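Local coordinates for protein biliverdin reductase (Synechocystis sp., PDB 5B3T) that probably reduces biliverdin, an open-chain tetrapyrrole of heme breakdown, using NADPH as the cofactor, at residues Asp203-Phe208 against Thr223-Phe228. Numbering follows the deposited sequence.
Sequences DAQCRF and TAYLQF
Asp203 and Tyr225 face each other as a hydrogen-bonded antiparallel pair, tied by two backbone bonds: the N-H of Tyr225 donates to Asp203 O at 2.7 Å in a nearly straight bond (177° at the hydrogen), and Asp203 N donates in turn to Tyr225 O at 3.0 Å. Two residues along the first strand and two back along the second, Gln205 and Thr223 form another such pair, with 2.8 Å both from Gln205 N to Thr223 O and from Thr223 N to Gln205 O. On the face that carries these four side chains a further bond is added, in which the hydroxyl OG1 of Thr223 donates to the amide oxygen OE1 of Gln205 at 3.0 Å, lying in the carbonyl plane of the amide. The bend at chi2 (80°) folds the glutamine amide back along its own strand toward Asp203 and leaves OE1 leaning toward OG1. OE1 also comes up to the edge of the Tyr225 ring, 3.6 Å from CE2, and the amide plane is inclined 36° to the ring. One oxygen thus meets both the threonine hydroxyl and the tyrosine edge. Between these pairs, Ala204 and Ala224 form a non-hydrogen-bonded pair on the other face, their CB atoms 4.2 Å apart. Both alanines are buried: Ala204 rests on Ala324 and Cys325 of helix 309-325, and Ala224 touches Leu182. The polar face, by contrast, includes the exposed Asp203 and Gln205. Such alternation marks a sheet with one face covered by a helix; the antiparallel ladder is that of a beta hairpin, strands 199-210 and 217-228, with 199-210 outermost in the large mixed sheet of the C-terminal alpha/beta domain of a Gfo/Idh/MocA family protein.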
ATOM      1  N   ASP A 203     -18.396  -7.187  -9.140  1.00 25.42           N
ATOM      2  CA  ASP A 203     -19.548  -6.875  -8.302  1.00 26.30           C
ATOM      3  C   ASP A 203     -19.011  -6.533  -6.923  1.00 26.03           C
ATOM      4  O   ASP A 203     -18.173  -7.265  -6.389  1.00 24.20           O
ATOM      5  CB  ASP A 203     -20.545  -8.041  -8.212  1.00 29.27           C
ATOM      6  CG  ASP A 203     -20.927  -8.587  -9.571  1.00 37.80           C
ATOM      7  OD1 ASP A 203     -21.609  -7.867 -10.326  1.00 36.32           O
ATOM      8  OD2 ASP A 203     -20.557  -9.743  -9.874  1.00 44.35           O
ATOM      9  N   ALA A 204     -19.477  -5.425  -6.352  1.00 23.00           N
ATOM     10  CA  ALA A 204     -18.957  -4.972  -5.071  1.00 21.24           C
ATOM     11  C   ALA A 204     -20.077  -4.345  -4.258  1.00 24.67           C
ATOM     12  O   ALA A 204     -20.968  -3.692  -4.809  1.00 24.21           O
ATOM     13  CB  ALA A 204     -17.810  -3.971  -5.253  1.00 21.54           C
ATOM     14  N   GLN A 205     -20.026  -4.558  -2.943  1.00 22.18           N
ATOM     15  CA  GLN A 205     -20.947  -3.948  -1.997  1.00 24.62           C
ATOM     16  C   GLN A 205     -20.153  -3.387  -0.827  1.00 24.34           C
ATOM     17  O   GLN A 205     -19.110  -3.926  -0.446  1.00 22.54           O
ATOM     18  CB  GLN A 205     -21.996  -4.949  -1.479  1.00 24.08           C
ATOM     19  CG  GLN A 205     -22.873  -5.577  -2.559  1.00 26.41           C
ATOM     20  CD  GLN A 205     -22.178  -6.710  -3.293  1.00 29.20           C
ATOM     21  OE1 GLN A 205     -21.296  -7.370  -2.745  1.00 33.11           O
ATOM     22  NE2 GLN A 205     -22.569  -6.935  -4.542  1.00 27.65           N
ATOM     23  N   CYS A 206     -20.658  -2.295  -0.256  1.00 21.40           N
ATOM     24  CA  CYS A 206     -20.001  -1.634   0.864  1.00 21.65           C
ATOM     25  C   CYS A 206     -21.060  -1.218   1.873  1.00 23.66           C
ATOM     26  O   CYS A 206     -21.981  -0.469   1.534  1.00 24.90           O
ATOM     27  CB  CYS A 206     -19.194  -0.422   0.388  1.00 25.94           C
ATOM     28  SG  CYS A 206     -17.929   0.143   1.546  1.00 35.97           S
ATOM     29  N   ARG A 207     -20.929  -1.704   3.104  1.00 20.60           N
ATOM     30  CA  ARG A 207     -21.860  -1.399   4.181  1.00 20.82           C
ATOM     31  C   ARG A 207     -21.109  -0.734   5.325  1.00 20.21           C
ATOM     32  O   ARG A 207     -20.031  -1.196   5.716  1.00 19.83           O
ATOM     33  CB  ARG A 207     -22.566  -2.668   4.675  1.00 20.97           C
ATOM     34  CG  ARG A 207     -23.454  -2.436   5.886  1.00 21.09           C
ATOM     35  CD  ARG A 207     -24.238  -3.678   6.283  1.00 21.13           C
ATOM     36  NE  ARG A 207     -25.125  -3.394   7.409  1.00 21.36           N
ATOM     37  CZ  ARG A 207     -25.971  -4.270   7.943  1.00 24.56           C
ATOM     38  NH1 ARG A 207     -26.050  -5.501   7.458  1.00 21.31           N
ATOM     39  NH2 ARG A 207     -26.737  -3.913   8.964  1.00 24.23           N
ATOM     40  N   PHE A 208     -21.679   0.344   5.859  1.00 18.58           N
ATOM     41  CA  PHE A 208     -21.100   1.061   6.983  1.00 18.72           C
ATOM     42  C   PHE A 208     -22.054   1.063   8.171  1.00 20.28           C
ATOM     43  O   PHE A 208     -23.278   1.074   8.009  1.00 20.70           O
ATOM     44  CB  PHE A 208     -20.759   2.511   6.614  1.00 19.54           C
ATOM     45  CG  PHE A 208     -19.612   2.644   5.655  1.00 19.97           C
ATOM     46  CD1 PHE A 208     -18.306   2.635   6.116  1.00 18.57           C
ATOM     47  CD2 PHE A 208     -19.838   2.797   4.296  1.00 20.90           C
ATOM     48  CE1 PHE A 208     -17.241   2.765   5.238  1.00 20.21           C
ATOM     49  CE2 PHE A 208     -18.778   2.930   3.411  1.00 21.45           C
ATOM     50  CZ  PHE A 208     -17.477   2.913   3.884  1.00 18.53           C
ATOM     51  N   THR A 223     -17.173  -5.876   0.276  1.00 17.32           N
ATOM     52  CA  THR A 223     -16.985  -7.135  -0.426  1.00 19.55           C
ATOM     53  C   THR A 223     -16.898  -6.860  -1.917  1.00 20.63           C
ATOM     54  O   THR A 223     -17.721  -6.118  -2.459  1.00 20.65           O
ATOM     55  CB  THR A 223     -18.135  -8.106  -0.137  1.00 20.21           C
ATOM     56  OG1 THR A 223     -19.381  -7.474  -0.455  1.00 21.56           O
ATOM     57  CG2 THR A 223     -18.144  -8.504   1.328  1.00 17.67           C
ATOM     58  N   ALA A 224     -15.906  -7.454  -2.574  1.00 17.64           N
ATOM     59  CA  ALA A 224     -15.745  -7.339  -4.016  1.00 18.51           C
ATOM     60  C   ALA A 224     -15.552  -8.728  -4.599  1.00 20.04           C
ATOM     61  O   ALA A 224     -14.707  -9.493  -4.124  1.00 17.54           O
ATOM     62  CB  ALA A 224     -14.560  -6.437  -4.379  1.00 16.57           C
ATOM     63  N   TYR A 225     -16.339  -9.053  -5.620  1.00 18.65           N
ATOM     64  CA  TYR A 225     -16.264 -10.341  -6.297  1.00 19.74           C
ATOM     65  C   TYR A 225     -15.825 -10.097  -7.733  1.00 20.79           C
ATOM     66  O   TYR A 225     -16.534  -9.435  -8.501  1.00 20.39           O
ATOM     67  CB  TYR A 225     -17.609 -11.066  -6.221  1.00 20.92           C
ATOM     68  CG  TYR A 225     -18.089 -11.210  -4.793  1.00 21.17           C
ATOM     69  CD1 TYR A 225     -17.453 -12.074  -3.909  1.00 20.82           C
ATOM     70  CD2 TYR A 225     -19.157 -10.460  -4.318  1.00 23.53           C
ATOM     71  CE1 TYR A 225     -17.877 -12.199  -2.598  1.00 21.09           C
ATOM     72  CE2 TYR A 225     -19.590 -10.580  -3.007  1.00 23.39           C
ATOM     73  CZ  TYR A 225     -18.946 -11.451  -2.153  1.00 22.08           C
ATOM     74  OH  TYR A 225     -19.370 -11.575  -0.850  1.00 21.78           O
ATOM     75  N   LEU A 226     -14.651 -10.615  -8.084  1.00 19.15           N
ATOM     76  CA  LEU A 226     -13.960 -10.257  -9.313  1.00 20.06           C
ATOM     77  C   LEU A 226     -13.873 -11.455 -10.245  1.00 21.12           C
ATOM     78  O   LEU A 226     -13.657 -12.588  -9.803  1.00 20.48           O
ATOM     79  CB  LEU A 226     -12.546  -9.748  -9.021  1.00 17.57           C
ATOM     80  CG  LEU A 226     -12.363  -8.647  -7.976  1.00 20.24           C
ATOM     81  CD1 LEU A 226     -10.886  -8.348  -7.788  1.00 19.39           C
ATOM     82  CD2 LEU A 226     -13.113  -7.389  -8.371  1.00 22.14           C
ATOM     83  N   GLN A 227     -14.025 -11.192 -11.539  1.00 21.52           N
ATOM     84  CA  GLN A 227     -13.773 -12.181 -12.576  1.00 21.94           C
ATOM     85  C   GLN A 227     -12.639 -11.679 -13.454  1.00 23.02           C
ATOM     86  O   GLN A 227     -12.725 -10.584 -14.023  1.00 23.25           O
ATOM     87  CB  GLN A 227     -15.031 -12.463 -13.397  1.00 25.41           C
ATOM     88  CG  GLN A 227     -16.156 -13.048 -12.564  1.00 28.65           C
ATOM     89  CD  GLN A 227     -17.366 -13.429 -13.387  1.00 35.97           C
ATOM     90  OE1 GLN A 227     -18.500 -13.136 -13.012  1.00 37.21           O
ATOM     91  NE2 GLN A 227     -17.132 -14.089 -14.513  1.00 34.34           N
ATOM     92  N   PHE A 228     -11.577 -12.469 -13.548  1.00 19.58           N
ATOM     93  CA  PHE A 228     -10.414 -12.131 -14.350  1.00 20.60           C
ATOM     94  C   PHE A 228     -10.536 -12.730 -15.742  1.00 24.65           C
ATOM     95  O   PHE A 228     -11.361 -13.610 -16.003  1.00 23.44           O
ATOM     96  CB  PHE A 228      -9.127 -12.622 -13.689  1.00 19.06           C
ATOM     97  CG  PHE A 228      -8.763 -11.874 -12.444  1.00 20.48           C
ATOM     98  CD1 PHE A 228      -9.478 -12.066 -11.273  1.00 18.75           C
ATOM     99  CD2 PHE A 228      -7.698 -10.988 -12.436  1.00 19.92           C
ATOM    100  CE1 PHE A 228      -9.147 -11.385 -10.119  1.00 17.64           C
ATOM    101  CE2 PHE A 228      -7.358 -10.302 -11.282  1.00 18.35           C
ATOM    102  CZ  PHE A 228      -8.086 -10.503 -10.121  1.00 18.03           C
TER